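Local coordinates for KmHsv2 (Kluyveromyces marxianus, PDB 3VU4), which probably binds phosphoinositides with a seven-bladed beta-propeller, as a PROPPIN-family relative of the autophagy protein Atg18, at residues F42-V47 against A51-Q56; Q31-L36 against L67-Y72; V73-G78 against H84-V89; C309-I314 against L319-P324. One frame throughout, in Å; residues are numbered along the deposited sequence.

Contact 1. Residues F42-V47 against A51-Q56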
loop_
_atom_site.group_PDB
_atom_site.type_symbol
_atom_site.label_atom_id
_atom_site.label_comp_id
_atom_site.label_asym_id
_atom_site.label_seq_id
_atom_site.Cartn_x
_atom_site.Cartn_y
_atom_site.Cartn_z
ATOM N N PHE A 42 12.163 11.914 -12.455
ATOM C CA PHE A 42 11.589 11.258 -11.295
ATOM C C PHE A 42 11.828 12.229 -10.147
ATOM O O PHE A 42 12.858 12.891 -10.093
ATOM C CB PHE A 42 12.195 9.856 -11.055
ATOM C CG PHE A 42 13.552 9.832 -10.387
ATOM C CD1 PHE A 42 13.700 10.162 -9.039
ATOM C CD2 PHE A 42 14.669 9.374 -11.085
ATOM C CE1 PHE A 42 14.943 10.025 -8.397
ATOM C CE2 PHE A 42 15.912 9.236 -10.448
ATOM C CZ PHE A 42 16.046 9.561 -9.106
ATOM N N GLU A 43 10.846 12.349 -9.262
ATOM C CA GLU A 43 10.924 13.273 -8.142
ATOM C C GLU A 43 10.671 12.515 -6.854
ATOM O O GLU A 43 10.000 11.483 -6.859
ATOM C CB GLU A 43 9.854 14.352 -8.298
ATOM C CG GLU A 43 9.693 14.866 -9.723
ATOM C CD GLU A 43 10.760 15.879 -10.100
ATOM O OE1 GLU A 43 10.873 16.216 -11.303
ATOM O OE2 GLU A 43 11.475 16.344 -9.185
ATOM N N ILE A 44 11.202 13.031 -5.752
ATOM C CA ILE A 44 11.015 12.406 -4.453
ATOM C C ILE A 44 10.599 13.479 -3.462
ATOM O O ILE A 44 11.159 14.574 -3.454
ATOM C CB ILE A 44 12.310 11.737 -3.955
ATOM C CG1 ILE A 44 12.743 10.653 -4.944
ATOM C CG2 ILE A 44 12.082 11.119 -2.577
ATOM C CD1 ILE A 44 14.092 10.041 -4.622
ATOM N N TYR A 45 9.608 13.164 -2.634
ATOM C CA TYR A 45 9.119 14.110 -1.641
ATOM C C TYR A 45 9.004 13.481 -0.267
ATOM O O TYR A 45 9.046 12.260 -0.111
ATOM C CB TYR A 45 7.722 14.623 -2.009
ATOM C CG TYR A 45 7.553 15.103 -3.430
ATOM C CD1 TYR A 45 7.488 14.193 -4.498
ATOM C CD2 TYR A 45 7.448 16.468 -3.714
ATOM C CE1 TYR A 45 7.323 14.635 -5.809
ATOM C CE2 TYR A 45 7.285 16.921 -5.018
ATOM C CZ TYR A 45 7.222 16.004 -6.059
ATOM O OH TYR A 45 7.040 16.459 -7.342
ATOM N N ASN A 46 8.862 14.338 0.732
ATOM C CA ASN A 46 8.644 13.892 2.090
ATOM C C ASN A 46 7.130 13.980 2.141
ATOM O O ASN A 46 6.563 14.932 1.604
ATOM C CB ASN A 46 9.243 14.878 3.077
ATOM C CG ASN A 46 10.276 14.245 3.952
ATOM O OD1 ASN A 46 11.326 13.821 3.471
ATOM N ND2 ASN A 46 9.987 14.157 5.247
ATOM N N VAL A 47 6.460 13.007 2.746
ATOM C CA VAL A 47 5.003 13.066 2.800
ATOM C C VAL A 47 4.490 13.924 3.953
ATOM O O VAL A 47 3.460 14.587 3.825
ATOM C CB VAL A 47 4.375 11.661 2.877
ATOM C CG1 VAL A 47 4.717 10.880 1.620
ATOM C CG2 VAL A 47 4.876 10.931 4.090
ATOM N N ALA A 51 7.205 17.917 1.340
ATOM C CA ALA A 51 8.361 18.695 0.923
ATOM C C ALA A 51 9.100 18.026 -0.230
ATOM O O ALA A 51 9.347 16.823 -0.205
ATOM C CB ALA A 51 9.297 18.885 2.096
ATOM N N HIS A 52 9.448 18.813 -1.243
ATOM C CA HIS A 52 10.171 18.292 -2.400
ATOM C C HIS A 52 11.622 18.183 -1.981
ATOM O O HIS A 52 12.232 19.183 -1.609
ATOM C CB HIS A 52 10.056 19.251 -3.589
ATOM C CG HIS A 52 10.514 18.659 -4.887
ATOM N ND1 HIS A 52 10.468 19.354 -6.077
ATOM C CD2 HIS A 52 10.994 17.431 -5.188
ATOM C CE1 HIS A 52 10.900 18.577 -7.055
ATOM N NE2 HIS A 52 11.225 17.405 -6.543
ATOM N N ILE A 53 12.176 16.976 -2.030
ATOM C CA ILE A 53 13.557 16.792 -1.613
ATOM C C ILE A 53 14.525 16.406 -2.724
ATOM O O ILE A 53 15.733 16.368 -2.500
ATOM C CB ILE A 53 13.664 15.753 -0.472
ATOM C CG1 ILE A 53 13.116 14.404 -0.928
ATOM C CG2 ILE A 53 12.903 16.245 0.749
ATOM C CD1 ILE A 53 13.014 13.396 0.206
ATOM N N MET A 54 14.011 16.124 -3.919
ATOM C CA MET A 54 14.898 15.765 -5.014
ATOM C C MET A 54 14.266 15.654 -6.389
ATOM O O MET A 54 13.121 15.225 -6.538
ATOM C CB MET A 54 15.614 14.454 -4.712
ATOM C CG MET A 54 16.655 14.102 -5.759
ATOM S SD MET A 54 17.468 12.545 -5.417
ATOM C CE MET A 54 18.468 12.980 -3.951
ATOM N N SER A 55 15.049 16.030 -7.395
ATOM C CA SER A 55 14.635 15.974 -8.786
ATOM C C SER A 55 15.772 15.315 -9.563
ATOM O O SER A 55 16.935 15.410 -9.172
ATOM C CB SER A 55 14.381 17.379 -9.317
ATOM O OG SER A 55 13.922 17.332 -10.653
ATOM N N GLN A 56 15.444 14.646 -10.659
ATOM C CA GLN A 56 16.458 13.967 -11.453
ATOM C C GLN A 56 15.939 13.705 -12.852
ATOM O O GLN A 56 14.973 12.967 -13.033
ATOM C CB GLN A 56 16.837 12.642 -10.787
ATOM C CG GLN A 56 17.688 11.723 -11.647
ATOM C CD GLN A 56 18.998 12.355 -12.073
ATOM O OE1 GLN A 56 19.862 12.652 -11.242
ATOM N NE2 GLN A 56 19.153 12.567 -13.377
#
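Asn-46 and Ala-51 form a hydrogen-bonded antiparallel pair at one end of this hairpin, with Asn-46 N 2.7 Å from Ala-51 O and a return bond from Ala-51 N. Farther along, Ile-44 N donates to Met-54 O at 3.0 Å. Ile-44 O accepts from Ile-53 N at 3.0 Å and, weakly, from Met-54 N. With both residues facing Ile-44, this is a classic beta bulge, and it shifts the register by one residue, bringing Tyr-45 opposite His-52.

The aromatic evidence is an offset stack: the Tyr-45 and His-52 rings have centroids 4.5 Å apart and planes at 22°. His-52 CG stands opposite its own backbone N (chi1 -168°), which carries the imidazole along the sheet toward Glu-43. There Glu-43 OE2 lies in the ring plane, 2.9 Å from His-52 NE2, but the bent N-H approach makes the bond weak, like a second one to Met-54 O. Ser-55 OG also lies near the carboxylate, whose OE1 is bonded to Ser-41. With an alanine in place of His-52, the Tyr-45 ring would probably lose its stacking partner and Glu-43 OE2 its weakly bonded imidazole donor.

Apolar contacts lie on the other face. Ile-44 CG2 meets Ile-53 CD1 at 3.7 Å, and Gln-56 CB sits over the Phe-42 ring in a CH-pi contact, 3.7 Å from the centroid.

Strand 50-57 is the outermost of its four-stranded sheet; strand 41-47 bonds on its far side to strand 33-37, where Phe-42 and Ile-44 also pack on Ile-35.

Contact 2. Residues Q31-L36 against L67-Y72. With SO4 (sulfate ion), chain I.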
loop_
_atom_site.group_PDB
_atom_site.type_symbol
_atom_site.label_atom_id
_atom_site.label_comp_id
_atom_site.label_asym_id
_atom_site.label_seq_id
_atom_site.Cartn_x
_atom_site.Cartn_y
_atom_site.Cartn_z
ATOM N N GLN A 31 6.412 4.857 4.473
ATOM C CA GLN A 31 5.518 5.956 4.104
ATOM C C GLN A 31 5.924 7.332 4.602
ATOM O O GLN A 31 5.075 8.106 5.035
ATOM C CB GLN A 31 4.095 5.694 4.585
ATOM C CG GLN A 31 3.319 4.730 3.746
ATOM C CD GLN A 31 3.497 3.315 4.193
ATOM O OE1 GLN A 31 2.901 2.400 3.627
ATOM N NE2 GLN A 31 4.311 3.118 5.224
ATOM N N SER A 32 7.210 7.644 4.549
ATOM C CA SER A 32 7.660 8.954 4.983
ATOM C C SER A 32 8.058 9.730 3.732
ATOM O O SER A 32 8.250 10.946 3.765
ATOM C CB SER A 32 8.841 8.820 5.949
ATOM O OG SER A 32 9.883 8.038 5.394
ATOM N N CYS A 33 8.162 9.003 2.622
ATOM C CA CYS A 33 8.527 9.590 1.337
ATOM C C CYS A 33 7.704 9.016 0.198
ATOM O O CYS A 33 7.184 7.897 0.280
ATOM C CB CYS A 33 10.004 9.340 1.020
ATOM S SG CYS A 33 11.166 10.173 2.097
ATOM N N LEU A 34 7.608 9.797 -0.873
ATOM C CA LEU A 34 6.891 9.404 -2.077
ATOM C C LEU A 34 7.821 9.654 -3.248
ATOM O O LEU A 34 8.450 10.706 -3.324
ATOM C CB LEU A 34 5.627 10.251 -2.266
ATOM C CG LEU A 34 4.922 10.125 -3.625
ATOM C CD1 LEU A 34 4.148 8.810 -3.704
ATOM C CD2 LEU A 34 3.981 11.300 -3.806
ATOM N N ILE A 35 7.939 8.680 -4.142
ATOM C CA ILE A 35 8.768 8.876 -5.317
ATOM C C ILE A 35 7.810 8.886 -6.482
ATOM O O ILE A 35 6.821 8.145 -6.505
ATOM C CB ILE A 35 9.834 7.776 -5.511
ATOM C CG1 ILE A 35 10.668 8.111 -6.751
ATOM C CG2 ILE A 35 9.195 6.416 -5.678
ATOM C CD1 ILE A 35 12.066 7.529 -6.722
ATOM N N LEU A 36 8.097 9.734 -7.456
ATOM C CA LEU A 36 7.210 9.862 -8.591
ATOM C C LEU A 36 7.973 10.089 -9.894
ATOM O O LEU A 36 9.054 10.673 -9.899
ATOM C CB LEU A 36 6.224 10.990 -8.256
ATOM C CG LEU A 36 5.721 12.121 -9.134
ATOM C CD1 LEU A 36 4.756 12.944 -8.278
ATOM C CD2 LEU A 36 6.867 12.999 -9.619
ATOM N N LEU A 67 14.324 2.921 -1.833
ATOM C CA LEU A 67 14.668 2.094 -0.682
ATOM C C LEU A 67 14.854 2.944 0.564
ATOM O O LEU A 67 15.870 3.615 0.717
ATOM C CB LEU A 67 15.950 1.305 -0.949
ATOM C CG LEU A 67 16.434 0.468 0.243
ATOM C CD1 LEU A 67 15.421 -0.633 0.555
ATOM C CD2 LEU A 67 17.790 -0.135 -0.076
ATOM N N HIS A 68 13.866 2.909 1.450
ATOM C CA HIS A 68 13.915 3.676 2.690
ATOM C C HIS A 68 14.234 5.138 2.406
ATOM O O HIS A 68 13.461 5.829 1.735
ATOM C CB HIS A 68 14.955 3.070 3.627
ATOM C CG HIS A 68 14.670 1.642 3.973
ATOM N ND1 HIS A 68 13.478 1.246 4.536
ATOM C CD2 HIS A 68 15.402 0.517 3.803
ATOM C CE1 HIS A 68 13.486 -0.065 4.697
ATOM N NE2 HIS A 68 14.639 -0.533 4.261
ATOM N N ARG A 69 15.364 5.608 2.918
ATOM C CA ARG A 69 15.772 6.984 2.692
ATOM C C ARG A 69 17.187 7.009 2.145
ATOM O O ARG A 69 17.870 8.031 2.207
ATOM C CB ARG A 69 15.690 7.785 3.992
ATOM C CG ARG A 69 14.290 8.300 4.315
ATOM C CD ARG A 69 14.247 8.974 5.682
ATOM N NE ARG A 69 13.009 9.717 5.908
ATOM C CZ ARG A 69 12.643 10.796 5.215
ATOM N NH1 ARG A 69 13.417 11.266 4.243
ATOM N NH2 ARG A 69 11.503 11.413 5.501
ATOM N N THR A 70 17.612 5.874 1.598
ATOM C CA THR A 70 18.947 5.733 1.034
ATOM C C THR A 70 19.109 6.495 -0.279
ATOM O O THR A 70 18.229 7.254 -0.689
ATOM C CB THR A 70 19.274 4.265 0.772
ATOM O OG1 THR A 70 18.579 3.823 -0.402
ATOM C CG2 THR A 70 18.846 3.417 1.956
ATOM N N ASN A 71 20.240 6.283 -0.941
ATOM C CA ASN A 71 20.517 6.950 -2.204
ATOM C C ASN A 71 20.158 6.021 -3.354
ATOM O O ASN A 71 20.484 6.290 -4.504
ATOM C CB ASN A 71 21.999 7.315 -2.287
ATOM C CG ASN A 71 22.537 7.861 -0.977
ATOM O OD1 ASN A 71 21.917 8.726 -0.347
ATOM N ND2 ASN A 71 23.702 7.361 -0.557
ATOM N N TYR A 72 19.480 4.923 -3.039
ATOM C CA TYR A 72 19.109 3.967 -4.070
ATOM C C TYR A 72 17.645 4.006 -4.474
ATOM O O TYR A 72 16.751 4.169 -3.645
ATOM C CB TYR A 72 19.469 2.550 -3.629
ATOM C CG TYR A 72 20.950 2.338 -3.447
ATOM C CD1 TYR A 72 21.831 2.442 -4.528
ATOM C CD2 TYR A 72 21.481 2.038 -2.189
ATOM C CE1 TYR A 72 23.204 2.249 -4.361
ATOM C CE2 TYR A 72 22.851 1.845 -2.011
ATOM C CZ TYR A 72 23.706 1.952 -3.098
ATOM O OH TYR A 72 25.057 1.757 -2.919
HETATM S S SO4 I . 14.989 -4.109 5.464
HETATM O O1 SO4 I . 16.415 -4.040 5.832
HETATM O O2 SO4 I . 14.174 -3.537 6.551
HETATM O O3 SO4 I . 14.756 -3.337 4.234
HETATM O O4 SO4 I . 14.609 -5.516 5.243
#
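Cys-33 and Arg-69 make the nearest backbone approach, with CA atoms 7.8 Å apart, so no backbone pairing links strand 33-36 to the loop 67-72 and the contact rests on side chains. Arg-69 runs extended from CG to NE and brings its guanidinium to Cys-33, whose SG lies over one face, off toward the rim. The separation of Cys-33 SG from Arg-69 NH1 is 3.3 Å, a packing contact rather than a bond in the guanidinium plane. Ser-32 OG comes obliquely to Arg-69 NE at 3.6 Å; the hydroxyl is instead bonded to Asp-30, while Arg-69 NH2 is held by Asn-46 of strand 41-47.

The loop is braced by Thr-70. Its OG1 donates to Leu-67 O over 2.9 Å, in the carbonyl plane and on a lone pair, and Thr-70 N reaches the same oxygen, which thus accepts two bonds. Thr-70 OG1 in turn accepts from Tyr-72 N at 3.0 Å.

The CB of His-68 is directed away from strand 33-36. The ring's NE2 donates at the ring edge to sulfate O3, 2.8 Å away with an N-H...O angle of 159°, and Arg-110 N also binds the ion. This sulfate probably came from the crystallisation liquor, and it alone does not identify a lipid-phosphate site.

Acceptance from the backbone N two residues on makes Thr-70 the head of an ST turn, set in a strand-connecting loop that packs against the preceding blade of the beta-propeller.

Contact 3. Residues V73-G78 against H84-V89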
loop_
_atom_site.group_PDB
_atom_site.type_symbol
_atom_site.label_atom_id
_atom_site.label_comp_id
_atom_site.label_asym_id
_atom_site.label_seq_id
_atom_site.Cartn_x
_atom_site.Cartn_y
_atom_site.Cartn_z
ATOM N N VAL A 73 17.419 3.856 -5.770
ATOM C CA VAL A 73 16.086 3.839 -6.329
ATOM C C VAL A 73 16.133 2.788 -7.424
ATOM O O VAL A 73 17.207 2.432 -7.899
ATOM C CB VAL A 73 15.708 5.205 -6.946
ATOM C CG1 VAL A 73 15.737 6.286 -5.887
ATOM C CG2 VAL A 73 16.667 5.554 -8.060
ATOM N N ALA A 74 14.974 2.279 -7.812
ATOM C CA ALA A 74 14.895 1.280 -8.857
ATOM C C ALA A 74 13.878 1.785 -9.864
ATOM O O ALA A 74 12.890 2.412 -9.483
ATOM C CB ALA A 74 14.443 -0.045 -8.271
ATOM N N PHE A 75 14.115 1.533 -11.145
ATOM C CA PHE A 75 13.169 1.961 -12.165
ATOM C C PHE A 75 13.234 1.148 -13.449
ATOM O O PHE A 75 14.201 0.429 -13.703
ATOM C CB PHE A 75 13.343 3.455 -12.475
ATOM C CG PHE A 75 14.737 3.847 -12.879
ATOM C CD1 PHE A 75 15.295 3.378 -14.064
ATOM C CD2 PHE A 75 15.481 4.722 -12.088
ATOM C CE1 PHE A 75 16.571 3.778 -14.457
ATOM C CE2 PHE A 75 16.761 5.130 -12.474
ATOM C CZ PHE A 75 17.304 4.659 -13.658
ATOM N N VAL A 76 12.165 1.244 -14.230
ATOM C CA VAL A 76 12.056 0.558 -15.506
ATOM C C VAL A 76 11.870 1.684 -16.506
ATOM O O VAL A 76 11.182 2.662 -16.218
ATOM C CB VAL A 76 10.820 -0.366 -15.554
ATOM C CG1 VAL A 76 10.665 -0.971 -16.941
ATOM C CG2 VAL A 76 10.956 -1.463 -14.524
ATOM N N THR A 77 12.488 1.563 -17.674
ATOM C CA THR A 77 12.376 2.607 -18.683
ATOM C C THR A 77 11.674 2.091 -19.930
ATOM O O THR A 77 10.569 1.546 -19.846
ATOM C CB THR A 77 13.761 3.141 -19.072
ATOM O OG1 THR A 77 14.531 2.078 -19.645
ATOM C CG2 THR A 77 14.487 3.685 -17.846
ATOM N N GLY A 78 12.315 2.271 -21.081
ATOM C CA GLY A 78 11.731 1.821 -22.328
ATOM C C GLY A 78 11.596 0.317 -22.313
ATOM O O GLY A 78 10.503 -0.226 -22.496
ATOM N N HIS A 84 16.460 -1.199 -13.252
ATOM C CA HIS A 84 17.703 -0.518 -12.938
ATOM C C HIS A 84 17.815 -0.126 -11.477
ATOM O O HIS A 84 16.938 0.555 -10.949
ATOM C CB HIS A 84 17.834 0.763 -13.761
ATOM C CG HIS A 84 17.846 0.550 -15.240
ATOM N ND1 HIS A 84 18.952 0.818 -16.019
ATOM C CD2 HIS A 84 16.872 0.155 -16.095
ATOM C CE1 HIS A 84 18.658 0.602 -17.288
ATOM N NE2 HIS A 84 17.401 0.200 -17.361
ATOM N N ILE A 85 18.887 -0.554 -10.821
ATOM C CA ILE A 85 19.114 -0.145 -9.444
ATOM C C ILE A 85 20.012 1.064 -9.674
ATOM O O ILE A 85 21.101 0.927 -10.220
ATOM C CB ILE A 85 19.865 -1.210 -8.643
ATOM C CG1 ILE A 85 19.131 -2.549 -8.749
ATOM C CG2 ILE A 85 19.962 -0.781 -7.182
ATOM C CD1 ILE A 85 17.716 -2.521 -8.218
ATOM N N TRP A 86 19.546 2.245 -9.279
ATOM C CA TRP A 86 20.284 3.488 -9.504
ATOM C C TRP A 86 20.699 4.215 -8.232
ATOM O O TRP A 86 20.013 4.149 -7.214
ATOM C CB TRP A 86 19.423 4.393 -10.395
ATOM C CG TRP A 86 19.856 5.819 -10.559
ATOM C CD1 TRP A 86 19.671 6.845 -9.671
ATOM C CD2 TRP A 86 20.432 6.404 -11.733
ATOM N NE1 TRP A 86 20.089 8.035 -10.226
ATOM C CE2 TRP A 86 20.562 7.791 -11.488
ATOM C CE3 TRP A 86 20.854 5.891 -12.965
ATOM C CZ2 TRP A 86 21.088 8.672 -12.441
ATOM C CZ3 TRP A 86 21.379 6.768 -13.911
ATOM C CH2 TRP A 86 21.494 8.143 -13.640
ATOM N N ASP A 87 21.833 4.907 -8.305
ATOM C CA ASP A 87 22.366 5.655 -7.171
ATOM C C ASP A 87 21.974 7.126 -7.294
ATOM O O ASP A 87 22.262 7.777 -8.296
ATOM C CB ASP A 87 23.893 5.519 -7.125
ATOM C CG ASP A 87 24.484 5.960 -5.792
ATOM O OD1 ASP A 87 24.238 7.112 -5.374
ATOM O OD2 ASP A 87 25.199 5.148 -5.162
ATOM N N ASP A 88 21.314 7.636 -6.260
ATOM C CA ASP A 88 20.854 9.020 -6.213
ATOM C C ASP A 88 21.954 10.060 -6.268
ATOM O O ASP A 88 21.991 10.891 -7.172
ATOM C CB ASP A 88 20.051 9.265 -4.940
ATOM C CG ASP A 88 18.572 9.208 -5.177
ATOM O OD1 ASP A 88 18.127 9.745 -6.213
ATOM O OD2 ASP A 88 17.854 8.642 -4.327
ATOM N N VAL A 89 22.831 10.019 -5.269
ATOM C CA VAL A 89 23.936 10.960 -5.153
ATOM C C VAL A 89 25.025 10.781 -6.212
ATOM O O VAL A 89 25.644 11.757 -6.631
ATOM C CB VAL A 89 24.549 10.894 -3.724
ATOM C CG1 VAL A 89 24.700 9.447 -3.283
ATOM C CG2 VAL A 89 25.888 11.601 -3.693
#
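Phe-75 lies flat beneath the opposing strand, with His-84 O over one ring face and the CB atoms of His-84 and Trp-86 near its CE1 and CE2 sides. Phe-75 CG sits between its backbone N and carbonyl carbon (chi1 55°), and this rotation brings CE1 up to His-84 CB and CE2 up to Trp-86 CB. The Phe-75 and His-84 rings are nearly parallel, planes 26° apart, but slid so that they barely overlap. Toward Trp-86 the relation is oblique: the Phe-75 centroid is 5.5 Å from that of the five-membered ring of Trp-86. The three form an aromatic cluster without a true stack. A serine in place of Phe-75 would probably open a gap between His-84 and Trp-86 and leave one side of the indole less supported.

Beside the cluster, Val-73 CG2 packs on Trp-86 CD1 at 3.6 Å, the two side chains pointing the same way. The other branch, Val-73 CG1, touches Asp-88 OD2 at 3.5 Å. On the reverse face Ala-74 CB meets Ile-85 CD1 at 4.1 Å.

Four backbone bonds fix the register, two for each hydrogen-bonded pair. Trp-86 N lies 2.7 Å from Val-73 O, and His-84 N lies 2.8 Å from Phe-75 O.

The hairpin forms the middle of its sheet: strand 72-76 bonds on one side to strand 63-66, and strand 82-87 on the other to strand 92-98, from which Asp-93 takes the bond of His-84 ND1. Ala-74 meets Leu-106 and Leu-108 of strand 103-108, while Asp-88 touches Phe-42 and Ile-44 of strand 41-47.

Contact 4. Residues C309-I314 against L319-P324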
loop_
_atom_site.group_PDB
_atom_site.type_symbol
_atom_site.label_atom_id
_atom_site.label_comp_id
_atom_site.label_asym_id
_atom_site.label_seq_id
_atom_site.Cartn_x
_atom_site.Cartn_y
_atom_site.Cartn_z
ATOM N N CYS A 309 -5.538 6.705 -7.394
ATOM C CA CYS A 309 -4.863 7.339 -6.273
ATOM C C CYS A 309 -4.223 6.283 -5.403
ATOM O O CYS A 309 -4.432 5.085 -5.612
ATOM C CB CYS A 309 -5.837 8.186 -5.432
ATOM S SG CYS A 309 -7.132 7.280 -4.522
ATOM N N LYS A 310 -3.423 6.742 -4.444
ATOM C CA LYS A 310 -2.748 5.868 -3.489
ATOM C C LYS A 310 -2.829 6.576 -2.162
ATOM O O LYS A 310 -2.685 7.797 -2.102
ATOM C CB LYS A 310 -1.282 5.636 -3.877
ATOM C CG LYS A 310 -1.156 4.767 -5.103
ATOM C CD LYS A 310 0.248 4.274 -5.368
ATOM C CE LYS A 310 0.221 3.390 -6.610
ATOM N NZ LYS A 310 1.552 2.870 -7.005
ATOM N N ILE A 311 -3.083 5.823 -1.101
ATOM C CA ILE A 311 -3.186 6.429 0.216
ATOM C C ILE A 311 -2.115 5.887 1.146
ATOM O O ILE A 311 -1.496 4.856 0.877
ATOM C CB ILE A 311 -4.595 6.201 0.815
ATOM C CG1 ILE A 311 -4.822 4.726 1.132
ATOM C CG2 ILE A 311 -5.658 6.626 -0.202
ATOM C CD1 ILE A 311 -6.262 4.398 1.489
ATOM N N ALA A 312 -1.878 6.604 2.234
ATOM C CA ALA A 312 -0.878 6.183 3.200
ATOM C C ALA A 312 -1.115 6.883 4.525
ATOM O O ALA A 312 -1.301 8.104 4.573
ATOM C CB ALA A 312 0.519 6.497 2.680
ATOM N N TRP A 313 -1.138 6.107 5.601
ATOM C CA TRP A 313 -1.325 6.700 6.917
ATOM C C TRP A 313 0.018 7.287 7.299
ATOM O O TRP A 313 1.061 6.727 6.974
ATOM C CB TRP A 313 -1.750 5.653 7.943
ATOM C CG TRP A 313 -3.136 5.126 7.726
ATOM C CD1 TRP A 313 -3.526 4.181 6.820
ATOM C CD2 TRP A 313 -4.313 5.490 8.456
ATOM N NE1 TRP A 313 -4.870 3.928 6.947
ATOM C CE2 TRP A 313 -5.377 4.717 7.943
ATOM C CE3 TRP A 313 -4.571 6.389 9.497
ATOM C CZ2 TRP A 313 -6.682 4.818 8.439
ATOM C CZ3 TRP A 313 -5.867 6.488 9.991
ATOM C CH2 TRP A 313 -6.907 5.706 9.460
ATOM N N ILE A 314 -0.002 8.434 7.960
ATOM C CA ILE A 314 1.233 9.079 8.371
ATOM C C ILE A 314 1.268 9.152 9.887
ATOM O O ILE A 314 2.192 9.708 10.471
ATOM C CB ILE A 314 1.351 10.503 7.778
ATOM C CG1 ILE A 314 0.178 11.371 8.230
ATOM C CG2 ILE A 314 1.389 10.424 6.271
ATOM C CD1 ILE A 314 0.336 12.841 7.872
ATOM N N LEU A 319 -3.837 10.483 7.465
ATOM C CA LEU A 319 -3.398 9.791 6.269
ATOM C C LEU A 319 -3.405 10.751 5.083
ATOM O O LEU A 319 -4.076 11.786 5.107
ATOM C CB LEU A 319 -4.296 8.582 5.995
ATOM C CG LEU A 319 -5.769 8.828 5.688
ATOM C CD1 LEU A 319 -5.927 9.045 4.206
ATOM C CD2 LEU A 319 -6.608 7.632 6.129
ATOM N N VAL A 320 -2.631 10.417 4.059
ATOM C CA VAL A 320 -2.557 11.248 2.871
ATOM C C VAL A 320 -3.098 10.505 1.662
ATOM O O VAL A 320 -3.085 9.272 1.600
ATOM C CB VAL A 320 -1.104 11.683 2.541
ATOM C CG1 VAL A 320 -0.549 12.543 3.635
ATOM C CG2 VAL A 320 -0.230 10.465 2.323
ATOM N N VAL A 321 -3.595 11.275 0.707
ATOM C CA VAL A 321 -4.121 10.719 -0.523
ATOM C C VAL A 321 -3.384 11.462 -1.626
ATOM O O VAL A 321 -3.313 12.699 -1.615
ATOM C CB VAL A 321 -5.631 10.956 -0.641
ATOM C CG1 VAL A 321 -6.122 10.510 -2.018
ATOM C CG2 VAL A 321 -6.360 10.181 0.462
ATOM N N VAL A 322 -2.793 10.708 -2.543
ATOM C CA VAL A 322 -2.066 11.314 -3.644
ATOM C C VAL A 322 -2.794 11.053 -4.962
ATOM O O VAL A 322 -3.082 9.902 -5.317
ATOM C CB VAL A 322 -0.635 10.763 -3.727
ATOM C CG1 VAL A 322 0.142 11.463 -4.853
ATOM C CG2 VAL A 322 0.052 10.964 -2.399
ATOM N N TRP A 323 -3.104 12.137 -5.668
ATOM C CA TRP A 323 -3.791 12.049 -6.947
ATOM C C TRP A 323 -2.763 12.273 -8.050
ATOM O O TRP A 323 -2.289 13.394 -8.238
ATOM C CB TRP A 323 -4.879 13.116 -7.030
ATOM C CG TRP A 323 -5.868 13.062 -5.913
ATOM C CD1 TRP A 323 -5.886 13.843 -4.781
ATOM C CD2 TRP A 323 -6.998 12.182 -5.814
ATOM N NE1 TRP A 323 -6.963 13.500 -3.992
ATOM C CE2 TRP A 323 -7.658 12.487 -4.599
ATOM C CE3 TRP A 323 -7.512 11.165 -6.632
ATOM C CZ2 TRP A 323 -8.813 11.813 -4.188
ATOM C CZ3 TRP A 323 -8.661 10.492 -6.218
ATOM C CH2 TRP A 323 -9.296 10.822 -5.006
ATOM N N PRO A 324 -2.400 11.213 -8.793
ATOM C CA PRO A 324 -1.407 11.375 -9.863
ATOM C C PRO A 324 -1.759 12.372 -10.965
ATOM O O PRO A 324 -0.871 13.070 -11.447
ATOM C CB PRO A 324 -1.212 9.946 -10.389
ATOM C CG PRO A 324 -2.526 9.302 -10.120
ATOM C CD PRO A 324 -2.891 9.825 -8.739
#
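Leu-319 reaches across the hairpin to Trp-313, and its side chain can be traced outward. CB lies 3.6 Å from Trp-313 CA and also close to Ala-312 O. CG stands between the backbone N and the carbonyl carbon (chi1 63°), which turns the branch over the indole. At the tip, CD2 rests above the centre of the Trp-313 ring system, 3.6 Å from the six-membered centroid and only 12° off the normal, a well-centred CH-pi contact. Trp-313 NE1 is bonded to Lys-247 O, which helps define the ring's rotation.

The other indole, Trp-323, receives Cys-309 CB over one face, 4.0 Å from its six-membered centroid. Cys-309 SG lies obliquely, 4.4 Å from the same centroid, a sulfur-aromatic contact, and Trp-323 NE1 is held by Glu-330. Between the two indoles, Ile-311 CG2 and Val-321 CG2 lie side by side at 3.7 Å.

Ala-312 CB and Val-320 CG2 meet on the opposite face. Four backbone bonds join the strands; among them, Val-320 N is 2.7 Å from Ala-312 O, and Val-322 N bonds to Lys-310 O.

This buried antiparallel hairpin forms the inner part of a propeller blade. The Ile-311 and Trp-313 side packs on strand 254-259, the Lys-310 and Ala-312 side on Phe-27 of strand 24-27, as expected of blades stacked face to face around a ring.

How the contacts relate
Along the chain, contact 1 is nested within the loop closed by contact 2, while contacts 3 and 4 follow in series. Contacts 1 and 2, with centres about 9 Å apart, both reach the first sheet, contact 2 through its 31-36 segment; strands 33-37 and 41-47 are neighbours there. Contact 3 belongs to the next sheet, its centre about 12 Å from that of contact 2, and meets it by packing of Tyr-72 on Asp-87 and Asn-71 on Val-89. Contact 4 lies in the last sheet and touches the first through Gln-31 and Leu-34, so packing between the N-terminal and C-terminal blades closes the propeller. Contacts 3 and 4 do not touch; their centres are about 23 Å apart.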